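Local coordinates for protein putative prephenate dehydratase (Streptococcus mutans, PDB 4LUB) that probably catalyses the conversion of prephenate to phenylpyruvate, with loss of carbon dioxide and water, in L-phenylalanine biosynthesis, at residues S13-V18 and I50-N55; E32-V37 and H62-Y67; E189-I194 and E244-K249; R218-T223 and K249-A254. All coordinates share one frame; numbering follows the deposited sequence.

Interaction 1 (S13-V18 and I50-N55); sequences SFTHNV and IVPVEN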
loop_
_atom_site.group_PDB
_atom_site.type_symbol
_atom_site.label_atom_id
_atom_site.label_comp_id
_atom_site.label_asym_id
_atom_site.label_seq_id
_atom_site.Cartn_x
_atom_site.Cartn_y
_atom_site.Cartn_z
ATOM N N SER B 13 9.420 24.216 6.708
ATOM C CA SER B 13 9.310 22.827 6.268
ATOM C C SER B 13 8.910 22.768 4.802
ATOM O O SER B 13 8.489 23.772 4.220
ATOM C CB SER B 13 8.295 22.049 7.108
ATOM O OG SER B 13 7.008 22.643 7.044
ATOM N N PHE B 14 9.069 21.596 4.196
ATOM C CA PHE B 14 8.571 21.365 2.845
ATOM C C PHE B 14 7.089 21.713 2.748
ATOM O O PHE B 14 6.664 22.373 1.797
ATOM C CB PHE B 14 8.805 19.909 2.421
ATOM C CG PHE B 14 10.256 19.529 2.329
ATOM C CD1 PHE B 14 11.080 20.109 1.379
ATOM C CD2 PHE B 14 10.791 18.579 3.181
ATOM C CE1 PHE B 14 12.414 19.755 1.290
ATOM C CE2 PHE B 14 12.125 18.221 3.098
ATOM C CZ PHE B 14 12.938 18.809 2.151
ATOM N N THR B 15 6.310 21.277 3.735
ATOM C CA THR B 15 4.873 21.536 3.744
ATOM C C THR B 15 4.579 23.024 3.886
ATOM O O THR B 15 3.640 23.544 3.279
ATOM C CB THR B 15 4.167 20.750 4.875
ATOM O OG1 THR B 15 4.601 19.381 4.855
ATOM C CG2 THR B 15 2.668 20.780 4.683
ATOM N N HIS B 16 5.405 23.708 4.674
ATOM C CA HIS B 16 5.357 25.166 4.762
ATOM C C HIS B 16 5.546 25.811 3.397
ATOM O O HIS B 16 4.764 26.676 2.991
ATOM C CB HIS B 16 6.420 25.688 5.732
ATOM C CG HIS B 16 6.238 27.125 6.100
ATOM N ND1 HIS B 16 7.155 27.821 6.859
ATOM C CD2 HIS B 16 5.255 28.005 5.798
ATOM C CE1 HIS B 16 6.740 29.063 7.016
ATOM N NE2 HIS B 16 5.589 29.202 6.382
ATOM N N ASN B 17 6.603 25.402 2.705
ATOM C CA ASN B 17 6.861 25.875 1.351
ATOM C C ASN B 17 5.671 25.648 0.419
ATOM O O ASN B 17 5.321 26.515 -0.379
ATOM C CB ASN B 17 8.107 25.187 0.786
ATOM C CG ASN B 17 8.626 25.853 -0.473
ATOM O OD1 ASN B 17 8.297 27.006 -0.763
ATOM N ND2 ASN B 17 9.441 25.128 -1.231
ATOM N N VAL B 18 5.024 24.495 0.553
ATOM C CA VAL B 18 3.874 24.170 -0.289
ATOM C C VAL B 18 2.690 25.097 -0.001
ATOM O O VAL B 18 2.020 25.572 -0.921
ATOM C CB VAL B 18 3.446 22.694 -0.107
ATOM C CG1 VAL B 18 2.183 22.386 -0.898
ATOM C CG2 VAL B 18 4.586 21.763 -0.519
ATOM N N ILE B 50 -2.839 21.767 4.812
ATOM C CA ILE B 50 -1.888 21.236 3.841
ATOM C C ILE B 50 -1.029 20.159 4.489
ATOM O O ILE B 50 -0.394 20.386 5.520
ATOM C CB ILE B 50 -0.992 22.350 3.229
ATOM C CG1 ILE B 50 -1.783 23.192 2.235
ATOM C CG2 ILE B 50 0.094 21.743 2.368
ATOM C CD1 ILE B 50 -2.743 24.159 2.827
ATOM N N VAL B 51 -1.055 18.974 3.887
ATOM C CA VAL B 51 -0.331 17.815 4.392
ATOM C C VAL B 51 0.357 17.055 3.260
ATOM O O VAL B 51 -0.135 17.037 2.134
ATOM C CB VAL B 51 -1.266 16.834 5.151
ATOM C CG1 VAL B 51 -1.870 17.492 6.393
ATOM C CG2 VAL B 51 -2.349 16.268 4.222
ATOM N N PRO B 52 1.511 16.436 3.554
ATOM C CA PRO B 52 2.118 15.481 2.619
ATOM C C PRO B 52 1.260 14.229 2.535
ATOM O O PRO B 52 0.732 13.794 3.565
ATOM C CB PRO B 52 3.481 15.179 3.242
ATOM C CG PRO B 52 3.294 15.438 4.700
ATOM C CD PRO B 52 2.260 16.528 4.822
ATOM N N VAL B 53 1.042 13.689 1.336
ATOM C CA VAL B 53 0.292 12.442 1.246
ATOM C C VAL B 53 1.076 11.273 0.645
ATOM O O VAL B 53 0.833 10.128 1.001
ATOM C CB VAL B 53 -1.035 12.644 0.457
ATOM C CG1 VAL B 53 -1.727 13.917 0.918
ATOM C CG2 VAL B 53 -0.820 12.631 -1.059
ATOM N N GLU B 54 2.001 11.547 -0.266
ATOM C CA GLU B 54 2.752 10.467 -0.891
ATOM C C GLU B 54 4.131 10.886 -1.362
ATOM O O GLU B 54 4.279 11.944 -1.959
ATOM C CB GLU B 54 1.980 9.895 -2.089
ATOM C CG GLU B 54 2.710 8.745 -2.778
ATOM C CD GLU B 54 1.900 8.102 -3.876
ATOM O OE1 GLU B 54 0.719 8.477 -4.033
ATOM O OE2 GLU B 54 2.439 7.211 -4.568
ATOM N N ASN B 55 5.118 10.019 -1.148
ATOM C CA ASN B 55 6.483 10.268 -1.598
ATOM C C ASN B 55 6.896 9.224 -2.626
ATOM O O ASN B 55 6.498 8.061 -2.537
ATOM C CB ASN B 55 7.460 10.267 -0.420
ATOM C CG ASN B 55 8.893 10.503 -0.855
ATOM O OD1 ASN B 55 9.625 9.555 -1.131
ATOM N ND2 ASN B 55 9.289 11.770 -0.964
#
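T15 and V18 of helix 14-22 press on I50 and P52 in a buried helix-on-sheet contact within the prephenate dehydratase domain, against strand 48-55. The axes of 14-18 and 50-55 approach to 8.3 Å with 123° between their directions, so the helix runs steeply across the strand. On the helix side T15 makes most of the contact: chi1 of -48° sets OG1 beside the backbone N and leaves CG2 anti to it, where CG2 touches I50 O at 3.2 Å and I50 CG2 at 3.6 Å. The T15 and I50 side chains slide past one another in opposite directions. The hydroxyl branch turns to the proline, T15 OG1 standing 3.7 Å from P52 CD. One helical turn on, V18 CG1 reaches the same I50 CG2 at 3.9 Å, which therefore touches a methyl of each residue. S13 caps the helix start, its OG accepting from H16 N (3.1 Å), while F175 of strand 172-179 packs against both T15 and V18. No hydrogen bond links the two segments, and across this contact the T15 hydroxyl meets carbon of P52; helix and strand are therefore joined here by close van der Waals fit, with their backbone bonding directed elsewhere.

Interaction 2 (E32-V37 and H62-Y67); sequences ENITEV and HETFDY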
loop_
_atom_site.group_PDB
_atom_site.type_symbol
_atom_site.label_atom_id
_atom_site.label_comp_id
_atom_site.label_asym_id
_atom_site.label_seq_id
_atom_site.Cartn_x
_atom_site.Cartn_y
_atom_site.Cartn_z
ATOM N N GLU B 32 1.929 20.399 14.704
ATOM C CA GLU B 32 3.071 19.532 15.003
ATOM C C GLU B 32 3.075 18.220 14.231
ATOM O O GLU B 32 4.130 17.627 14.003
ATOM C CB GLU B 32 3.106 19.197 16.497
ATOM C CG GLU B 32 1.738 19.252 17.179
ATOM C CD GLU B 32 1.721 18.633 18.560
ATOM O OE1 GLU B 32 2.799 18.399 19.145
ATOM O OE2 GLU B 32 0.610 18.352 19.067
ATOM N N ASN B 33 1.899 17.771 13.816
ATOM C CA ASN B 33 1.792 16.518 13.086
ATOM C C ASN B 33 0.550 16.540 12.215
ATOM O O ASN B 33 -0.331 17.382 12.405
ATOM C CB ASN B 33 1.779 15.305 14.040
ATOM C CG ASN B 33 0.587 15.302 15.004
ATOM O OD1 ASN B 33 -0.567 15.476 14.608
ATOM N ND2 ASN B 33 0.875 15.089 16.282
ATOM N N ILE B 34 0.492 15.611 11.265
ATOM C CA ILE B 34 -0.558 15.584 10.251
ATOM C C ILE B 34 -1.946 15.546 10.885
ATOM O O ILE B 34 -2.831 16.293 10.489
ATOM C CB ILE B 34 -0.357 14.383 9.296
ATOM C CG1 ILE B 34 0.884 14.630 8.419
ATOM C CG2 ILE B 34 -1.600 14.138 8.447
ATOM C CD1 ILE B 34 1.560 13.373 7.910
ATOM N N THR B 35 -2.114 14.710 11.902
ATOM C CA THR B 35 -3.398 14.599 12.592
ATOM C C THR B 35 -3.885 15.940 13.146
ATOM O O THR B 35 -5.049 16.304 12.975
ATOM C CB THR B 35 -3.306 13.595 13.742
ATOM O OG1 THR B 35 -2.980 12.309 13.210
ATOM C CG2 THR B 35 -4.619 13.519 14.513
ATOM N N GLU B 36 -2.982 16.680 13.787
ATOM C CA GLU B 36 -3.319 17.974 14.367
ATOM C C GLU B 36 -3.556 19.050 13.306
ATOM O O GLU B 36 -4.395 19.934 13.498
ATOM C CB GLU B 36 -2.222 18.424 15.344
ATOM C CG GLU B 36 -2.187 17.621 16.645
ATOM C CD GLU B 36 -3.555 17.508 17.314
ATOM O OE1 GLU B 36 -4.289 18.522 17.364
ATOM O OE2 GLU B 36 -3.905 16.396 17.770
ATOM N N VAL B 37 -2.803 18.998 12.207
ATOM C CA VAL B 37 -3.099 19.829 11.041
ATOM C C VAL B 37 -4.541 19.676 10.560
ATOM O O VAL B 37 -5.257 20.666 10.388
ATOM C CB VAL B 37 -2.148 19.515 9.856
ATOM C CG1 VAL B 37 -2.488 20.392 8.666
ATOM C CG2 VAL B 37 -0.679 19.672 10.259
ATOM N N HIS B 62 0.807 6.902 5.669
ATOM C CA HIS B 62 -0.240 6.177 6.388
ATOM C C HIS B 62 -1.124 7.086 7.239
ATOM O O HIS B 62 -2.356 7.006 7.166
ATOM C CB HIS B 62 0.375 5.092 7.272
ATOM C CG HIS B 62 1.119 4.044 6.507
ATOM N ND1 HIS B 62 1.934 3.121 7.121
ATOM C CD2 HIS B 62 1.175 3.777 5.181
ATOM C CE1 HIS B 62 2.466 2.330 6.205
ATOM N NE2 HIS B 62 2.021 2.706 5.021
ATOM N N GLU B 63 -0.490 7.912 8.071
ATOM C CA GLU B 63 -1.209 8.840 8.946
ATOM C C GLU B 63 -2.265 9.667 8.215
ATOM O O GLU B 63 -3.378 9.841 8.713
ATOM C CB GLU B 63 -0.238 9.785 9.674
ATOM C CG GLU B 63 -0.885 10.417 10.910
ATOM C CD GLU B 63 -0.003 11.433 11.612
ATOM O OE1 GLU B 63 1.209 11.504 11.300
ATOM O OE2 GLU B 63 -0.523 12.164 12.489
ATOM N N THR B 64 -1.903 10.198 7.053
ATOM C CA THR B 64 -2.815 11.043 6.285
ATOM C C THR B 64 -4.062 10.285 5.846
ATOM O O THR B 64 -5.186 10.703 6.121
ATOM C CB THR B 64 -2.128 11.629 5.032
ATOM O OG1 THR B 64 -1.023 12.445 5.432
ATOM C CG2 THR B 64 -3.099 12.498 4.259
ATOM N N PHE B 65 -3.858 9.150 5.188
ATOM C CA PHE B 65 -4.967 8.364 4.663
ATOM C C PHE B 65 -5.828 7.675 5.726
ATOM O O PHE B 65 -7.045 7.593 5.561
ATOM C CB PHE B 65 -4.430 7.357 3.650
ATOM C CG PHE B 65 -4.014 7.999 2.372
ATOM C CD1 PHE B 65 -4.966 8.471 1.485
ATOM C CD2 PHE B 65 -2.672 8.209 2.089
ATOM C CE1 PHE B 65 -4.597 9.095 0.317
ATOM C CE2 PHE B 65 -2.290 8.841 0.919
ATOM C CZ PHE B 65 -3.255 9.281 0.028
ATOM N N ASP B 66 -5.219 7.152 6.791
ATOM C CA ASP B 66 -6.011 6.589 7.889
ATOM C C ASP B 66 -6.932 7.631 8.527
ATOM O O ASP B 66 -8.110 7.366 8.760
ATOM C CB ASP B 66 -5.121 5.946 8.968
ATOM C CG ASP B 66 -4.240 4.829 8.418
ATOM O OD1 ASP B 66 -4.624 4.209 7.403
ATOM O OD2 ASP B 66 -3.181 4.549 9.019
ATOM N N TYR B 67 -6.392 8.798 8.850
ATOM C CA TYR B 67 -7.219 9.866 9.406
ATOM C C TYR B 67 -8.328 10.330 8.450
ATOM O O TYR B 67 -9.481 10.464 8.857
ATOM C CB TYR B 67 -6.374 11.062 9.832
ATOM C CG TYR B 67 -7.152 11.926 10.795
ATOM C CD1 TYR B 67 -7.181 11.626 12.151
ATOM C CD2 TYR B 67 -7.891 13.010 10.346
ATOM C CE1 TYR B 67 -7.914 12.396 13.041
ATOM C CE2 TYR B 67 -8.624 13.785 11.226
ATOM C CZ TYR B 67 -8.632 13.475 12.567
ATOM O OH TYR B 67 -9.360 14.245 13.439
HETATM O O HOH W 1 2.736 13.618 11.354
#
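E63 OE2 is gripped twice by T35, whose hydroxyl OG1 donates to it at 2.6 Å and whose backbone N donates at 3.1 Å. The pair joins the first turns of helix 34-42 and helix 62-70, two helices of the prephenate dehydratase domain, and sets a carboxylate against a helix N-terminus. The two donors arrive differently: the hydroxyl uses the anti lone pair of OE2, whereas the amide comes from above the carboxylate plane, 55° out of it. E63 reaches them because CG lies opposite its backbone N (chi1 -161°) and the chain beyond stays extended. The other oxygen, E63 OE1, takes a bond of 2.6 Å from a water that in turn accepts from I34 N; OE2 thus takes the N-H of T35 directly, and OE1 is linked to that of I34 through the water. Such a setting would be expected to stabilise the negative charge of E63. N33 is the N-cap, its OD1 accepting from E36 N. I34 CB packs against E63 CD, and I34 CG2 lies 3.5 Å from T64 OG1, a hydroxyl whose hydrogen bond goes to P52 O. The side chain of Y67, bonded through its OH to E42, crosses that of T35 at about a right angle, and T35 CG2 approaches the ring obliquely, 3.8 Å from Y67 CE1.

Interaction 3 (E189-I194 and E244-K249); sequences EEDQKI and ENHNEK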
loop_
_atom_site.group_PDB
_atom_site.type_symbol
_atom_site.label_atom_id
_atom_site.label_comp_id
_atom_site.label_asym_id
_atom_site.label_seq_id
_atom_site.Cartn_x
_atom_site.Cartn_y
_atom_site.Cartn_z
ATOM N N GLU B 189 -0.714 23.573 -14.060
ATOM C CA GLU B 189 -1.581 22.399 -14.013
ATOM C C GLU B 189 -1.029 21.260 -14.840
ATOM O O GLU B 189 -0.652 21.439 -15.996
ATOM C CB GLU B 189 -2.998 22.724 -14.497
ATOM C CG GLU B 189 -3.985 21.620 -14.146
ATOM C CD GLU B 189 -5.425 21.962 -14.464
ATOM O OE1 GLU B 189 -5.916 22.992 -13.966
ATOM O OE2 GLU B 189 -6.065 21.194 -15.217
ATOM N N GLU B 190 -0.987 20.082 -14.237
ATOM C CA GLU B 190 -0.391 18.927 -14.877
ATOM C C GLU B 190 -1.397 17.774 -15.032
ATOM O O GLU B 190 -1.214 16.890 -15.871
ATOM C CB GLU B 190 0.853 18.522 -14.082
ATOM C CG GLU B 190 1.112 17.052 -13.900
ATOM C CD GLU B 190 2.374 16.808 -13.097
ATOM O OE1 GLU B 190 3.235 17.717 -13.061
ATOM O OE2 GLU B 190 2.500 15.715 -12.505
ATOM N N ASP B 191 -2.480 17.803 -14.252
ATOM C CA ASP B 191 -3.420 16.677 -14.225
ATOM C C ASP B 191 -4.705 16.961 -13.451
ATOM O O ASP B 191 -4.796 17.921 -12.676
ATOM C CB ASP B 191 -2.742 15.429 -13.647
ATOM C CG ASP B 191 -3.203 14.148 -14.324
ATOM O OD1 ASP B 191 -4.166 14.200 -15.115
ATOM O OD2 ASP B 191 -2.591 13.088 -14.076
ATOM N N GLN B 192 -5.727 16.154 -13.737
ATOM C CA GLN B 192 -6.955 16.118 -12.949
ATOM C C GLN B 192 -7.224 14.720 -12.407
ATOM O O GLN B 192 -7.217 13.741 -13.161
ATOM C CB GLN B 192 -8.140 16.599 -13.786
ATOM C CG GLN B 192 -7.920 17.979 -14.380
ATOM C CD GLN B 192 -8.486 19.085 -13.514
ATOM O OE1 GLN B 192 -9.191 18.827 -12.538
ATOM N NE2 GLN B 192 -8.158 20.329 -13.851
ATOM N N LYS B 193 -7.475 14.623 -11.103
ATOM C CA LYS B 193 -7.643 13.311 -10.495
ATOM C C LYS B 193 -8.800 13.258 -9.512
ATOM O O LYS B 193 -9.283 14.282 -9.056
ATOM C CB LYS B 193 -6.352 12.886 -9.776
ATOM C CG LYS B 193 -5.264 12.363 -10.714
ATOM C CD LYS B 193 -3.983 12.025 -9.960
ATOM C CE LYS B 193 -2.895 11.529 -10.904
ATOM N NZ LYS B 193 -1.632 11.163 -10.193
ATOM N N ILE B 194 -9.218 12.041 -9.184
ATOM C CA ILE B 194 -10.175 11.809 -8.119
ATOM C C ILE B 194 -9.601 10.673 -7.292
ATOM O O ILE B 194 -9.093 9.694 -7.839
ATOM C CB ILE B 194 -11.602 11.459 -8.648
ATOM C CG1 ILE B 194 -12.517 11.055 -7.498
ATOM C CG2 ILE B 194 -11.559 10.333 -9.690
ATOM C CD1 ILE B 194 -13.997 11.062 -7.862
ATOM N N GLU B 244 -7.803 9.223 -13.152
ATOM C CA GLU B 244 -7.863 10.462 -13.900
ATOM C C GLU B 244 -9.296 10.974 -13.876
ATOM O O GLU B 244 -10.248 10.197 -13.989
ATOM C CB GLU B 244 -7.336 10.277 -15.320
ATOM C CG GLU B 244 -5.848 10.610 -15.404
ATOM C CD GLU B 244 -5.201 10.209 -16.705
ATOM O OE1 GLU B 244 -5.925 10.019 -17.708
ATOM O OE2 GLU B 244 -3.956 10.086 -16.719
ATOM N N ASN B 245 -9.446 12.277 -13.667
ATOM C CA ASN B 245 -10.767 12.882 -13.570
ATOM C C ASN B 245 -10.973 13.930 -14.658
ATOM O O ASN B 245 -11.542 14.990 -14.414
ATOM C CB ASN B 245 -10.952 13.516 -12.188
ATOM C CG ASN B 245 -12.403 13.836 -11.880
ATOM O OD1 ASN B 245 -13.305 13.081 -12.242
ATOM N ND2 ASN B 245 -12.635 14.986 -11.257
ATOM N N HIS B 246 -10.507 13.623 -15.860
ATOM C CA HIS B 246 -10.662 14.517 -17.005
ATOM C C HIS B 246 -12.101 14.515 -17.514
ATOM O O HIS B 246 -12.599 15.524 -18.001
ATOM C CB HIS B 246 -9.682 14.127 -18.113
ATOM C CG HIS B 246 -8.255 14.384 -17.755
ATOM N ND1 HIS B 246 -7.755 15.658 -17.573
ATOM C CD2 HIS B 246 -7.225 13.538 -17.522
ATOM C CE1 HIS B 246 -6.476 15.583 -17.254
ATOM N NE2 HIS B 246 -6.130 14.309 -17.214
ATOM N N ASN B 247 -12.761 13.369 -17.396
ATOM C CA ASN B 247 -14.148 13.254 -17.820
ATOM C C ASN B 247 -15.014 12.984 -16.600
ATOM O O ASN B 247 -15.284 11.836 -16.249
ATOM C CB ASN B 247 -14.283 12.125 -18.857
ATOM C CG ASN B 247 -15.626 12.129 -19.569
ATOM O OD1 ASN B 247 -16.611 12.673 -19.072
ATOM N ND2 ASN B 247 -15.672 11.493 -20.729
ATOM N N GLU B 248 -15.470 14.064 -15.974
ATOM C CA GLU B 248 -16.146 13.977 -14.692
ATOM C C GLU B 248 -17.521 13.320 -14.785
ATOM O O GLU B 248 -17.976 12.697 -13.835
ATOM C CB GLU B 248 -16.279 15.377 -14.077
ATOM C CG GLU B 248 -14.980 15.937 -13.522
ATOM C CD GLU B 248 -15.218 16.942 -12.411
ATOM O OE1 GLU B 248 -15.342 18.146 -12.728
ATOM O OE2 GLU B 248 -15.281 16.521 -11.230
ATOM N N LYS B 249 -18.152 13.394 -15.949
ATOM C CA LYS B 249 -19.496 12.851 -16.076
ATOM C C LYS B 249 -19.433 11.335 -16.275
ATOM O O LYS B 249 -20.276 10.603 -15.763
ATOM C CB LYS B 249 -20.224 13.510 -17.251
ATOM C CG LYS B 249 -21.644 13.028 -17.493
ATOM C CD LYS B 249 -22.639 13.930 -16.782
ATOM C CE LYS B 249 -23.997 13.891 -17.461
ATOM N NZ LYS B 249 -23.930 14.463 -18.831
HETATM O O HOH W 2 -10.303 16.667 -10.975
#
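With chi1 of -68°, H246 has its ring opposite its own carbonyl carbon and swung back over Q192. Q192 CB and CG lie near its ND1 and CE1; the bend at chi2 turns the amide end. Q192 CB lies 4.2 Å from the ring centroid in an off-centre CH-pi contact, and Q192 O stands over one ring face. At its far end the imidazole gives D191 OD1 a weak bond from H246 NE2 (2.9 Å, 126° at the hydrogen). This happens where strand 237-244 leaves its antiparallel partner 189-199 in the sheet of the ACT domain: K193 and E244 form a non-hydrogen-bonded pair, and N245 N donates to Q192 O (2.7 Å). That bond is nearly straight at 171°, although the donor sits above the carbonyl plane. N245 points its CB toward the strand, 3.4 Å from K193 C, while its amide ND2 gives one bond to E248 OE2 (3.1 Å) and another to a water that probably donates to Q192 OE1. V251 of helix 248-261 touches both N245 and I194. D191 OD2 and E244 OE2 lie 4.2 Å apart; two such carboxylates probably disfavour each other and would tend to raise the proton affinity of the neighbouring imidazole.

Interaction 4 (R218-T223 and K249-A254); sequences RGIDLT and KLVSFA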
loop_
_atom_site.group_PDB
_atom_site.type_symbol
_atom_site.label_atom_id
_atom_site.label_comp_id
_atom_site.label_asym_id
_atom_site.label_seq_id
_atom_site.Cartn_x
_atom_site.Cartn_y
_atom_site.Cartn_z
ATOM N N ARG B 218 -14.649 1.738 -19.020
ATOM C CA ARG B 218 -14.948 3.089 -19.491
ATOM C C ARG B 218 -13.684 3.823 -19.933
ATOM O O ARG B 218 -13.750 4.974 -20.359
ATOM C CB ARG B 218 -15.647 3.918 -18.400
ATOM C CG ARG B 218 -16.919 3.306 -17.825
ATOM C CD ARG B 218 -17.580 4.253 -16.825
ATOM N NE ARG B 218 -19.006 3.972 -16.667
ATOM C CZ ARG B 218 -19.508 3.009 -15.901
ATOM N NH1 ARG B 218 -18.712 2.222 -15.182
ATOM N NH2 ARG B 218 -20.814 2.841 -15.844
ATOM N N GLY B 219 -12.539 3.155 -19.845
ATOM C CA GLY B 219 -11.273 3.791 -20.160
ATOM C C GLY B 219 -10.804 4.877 -19.199
ATOM O O GLY B 219 -10.010 5.737 -19.577
ATOM N N ILE B 220 -11.304 4.860 -17.968
ATOM C CA ILE B 220 -10.798 5.769 -16.933
ATOM C C ILE B 220 -9.583 5.126 -16.268
ATOM O O ILE B 220 -9.711 4.110 -15.586
ATOM C CB ILE B 220 -11.875 6.100 -15.883
ATOM C CG1 ILE B 220 -13.069 6.806 -16.552
ATOM C CG2 ILE B 220 -11.298 6.973 -14.758
ATOM C CD1 ILE B 220 -14.370 6.690 -15.763
ATOM N N ASP B 221 -8.406 5.717 -16.467
ATOM C CA ASP B 221 -7.148 5.101 -16.012
ATOM C C ASP B 221 -6.905 5.199 -14.515
ATOM O O ASP B 221 -6.960 6.278 -13.937
ATOM C CB ASP B 221 -5.940 5.714 -16.732
ATOM C CG ASP B 221 -5.921 5.391 -18.212
ATOM O OD1 ASP B 221 -6.393 4.302 -18.582
ATOM O OD2 ASP B 221 -5.397 6.204 -18.990
ATOM N N LEU B 222 -6.610 4.050 -13.919
ATOM C CA LEU B 222 -6.149 3.957 -12.541
ATOM C C LEU B 222 -4.696 4.410 -12.496
ATOM O O LEU B 222 -3.866 3.927 -13.268
ATOM C CB LEU B 222 -6.294 2.512 -12.041
ATOM C CG LEU B 222 -6.101 2.020 -10.592
ATOM C CD1 LEU B 222 -4.650 2.017 -10.172
ATOM C CD2 LEU B 222 -6.936 2.792 -9.597
ATOM N N THR B 223 -4.392 5.352 -11.609
ATOM C CA THR B 223 -3.039 5.893 -11.532
ATOM C C THR B 223 -2.361 5.550 -10.211
ATOM O O THR B 223 -1.158 5.746 -10.056
ATOM C CB THR B 223 -3.030 7.425 -11.722
ATOM O OG1 THR B 223 -3.677 8.056 -10.609
ATOM C CG2 THR B 223 -3.748 7.809 -13.014
ATOM N N LYS B 249 -18.152 13.394 -15.949
ATOM C CA LYS B 249 -19.496 12.851 -16.076
ATOM C C LYS B 249 -19.433 11.335 -16.275
ATOM O O LYS B 249 -20.276 10.603 -15.763
ATOM C CB LYS B 249 -20.224 13.510 -17.251
ATOM C CG LYS B 249 -21.644 13.028 -17.493
ATOM C CD LYS B 249 -22.639 13.930 -16.782
ATOM C CE LYS B 249 -23.997 13.891 -17.461
ATOM N NZ LYS B 249 -23.930 14.463 -18.831
ATOM N N LEU B 250 -18.417 10.867 -16.993
ATOM C CA LEU B 250 -18.141 9.435 -17.094
ATOM C C LEU B 250 -17.731 8.804 -15.760
ATOM O O LEU B 250 -18.161 7.697 -15.429
ATOM C CB LEU B 250 -17.081 9.188 -18.160
ATOM C CG LEU B 250 -16.998 7.744 -18.682
ATOM C CD1 LEU B 250 -18.369 7.167 -19.112
ATOM C CD2 LEU B 250 -15.986 7.670 -19.824
ATOM N N VAL B 251 -16.878 9.500 -15.014
ATOM C CA VAL B 251 -16.543 9.098 -13.653
ATOM C C VAL B 251 -17.799 8.964 -12.787
ATOM O O VAL B 251 -17.927 8.008 -12.021
ATOM C CB VAL B 251 -15.548 10.085 -13.014
ATOM C CG1 VAL B 251 -15.410 9.829 -11.531
ATOM C CG2 VAL B 251 -14.192 9.971 -13.700
ATOM N N SER B 252 -18.730 9.908 -12.919
ATOM C CA SER B 252 -19.972 9.870 -12.144
ATOM C C SER B 252 -20.779 8.594 -12.377
ATOM O O SER B 252 -21.321 8.021 -11.431
ATOM C CB SER B 252 -20.846 11.087 -12.460
ATOM O OG SER B 252 -20.272 12.265 -11.929
ATOM N N PHE B 253 -20.892 8.174 -13.635
ATOM C CA PHE B 253 -21.520 6.891 -13.946
ATOM C C PHE B 253 -20.737 5.711 -13.375
ATOM O O PHE B 253 -21.336 4.758 -12.877
ATOM C CB PHE B 253 -21.719 6.722 -15.463
ATOM C CG PHE B 253 -22.666 7.733 -16.067
ATOM C CD1 PHE B 253 -23.986 7.783 -15.657
ATOM C CD2 PHE B 253 -22.249 8.598 -17.063
ATOM C CE1 PHE B 253 -24.865 8.702 -16.197
ATOM C CE2 PHE B 253 -23.128 9.512 -17.618
ATOM C CZ PHE B 253 -24.434 9.564 -17.186
ATOM N N ALA B 254 -19.412 5.755 -13.482
ATOM C CA ALA B 254 -18.566 4.748 -12.838
ATOM C C ALA B 254 -18.922 4.572 -11.357
ATOM O O ALA B 254 -19.120 3.449 -10.891
ATOM C CB ALA B 254 -17.094 5.105 -12.987
#
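Helix 208-216 and strand 222-229 of the ACT domain are joined by a turn that packs, through R218 and I220, on helix 248-261. The turn reverses through a Schellman motif at G219, whose positive phi ends the preceding helix; R218 and I220, on either side of the glycine in sequence, both point toward helix 248-261. R218 lies across it: extended from CG to NE, its chain passes L250, with CD 3.8 Å from L250 CD1, and lays the guanidinium flat over the backbone at F253 and A254. A254 CA sits over one face of that group, 3.4 Å from R218 NH1. NH1 forms a salt bridge with E257, further along the same helix, and a hydrogen bond to T214 O; no hydrogen bond joins R218 to residues 249-254. L250 also folds back toward the turn, its CD2 3.5 Å from R218 O. Deeper in, I220 works by a single methyl. Its CD1 fits among L250, V251 and A254, with F215 of helix 208-216 packing on both I220 and A254 and F243 of strand 237-244 also touching I220. The nearest side-chain atoms around that methyl are V251 CG2 at 3.9 Å, L250 CG at 4.1 Å and A254 CB at 4.2 Å.

How the interactions relate
Interactions 1 and 4 have no hydrogen bond between their segments, whereas 2 and 3 do; interaction 1 is the buried one, and interactions 2, 3 and 4 are only partly buried. Interactions 1 and 2 approach strand 48-55 with different helices and meet where V37 packs on V51. Polar bonding dominates at the helix start of interaction 2 and the strand end of interaction 3. Interactions 3 and 4 share K249 and helix 248-261, and E244 N probably bonds D221 O between them; yet interaction 4 relies on aliphatic contacts and a guanidinium laid over backbone. Centres of interactions 1 and 4 lie about 28 Å apart, on opposite sides of the chain's centre.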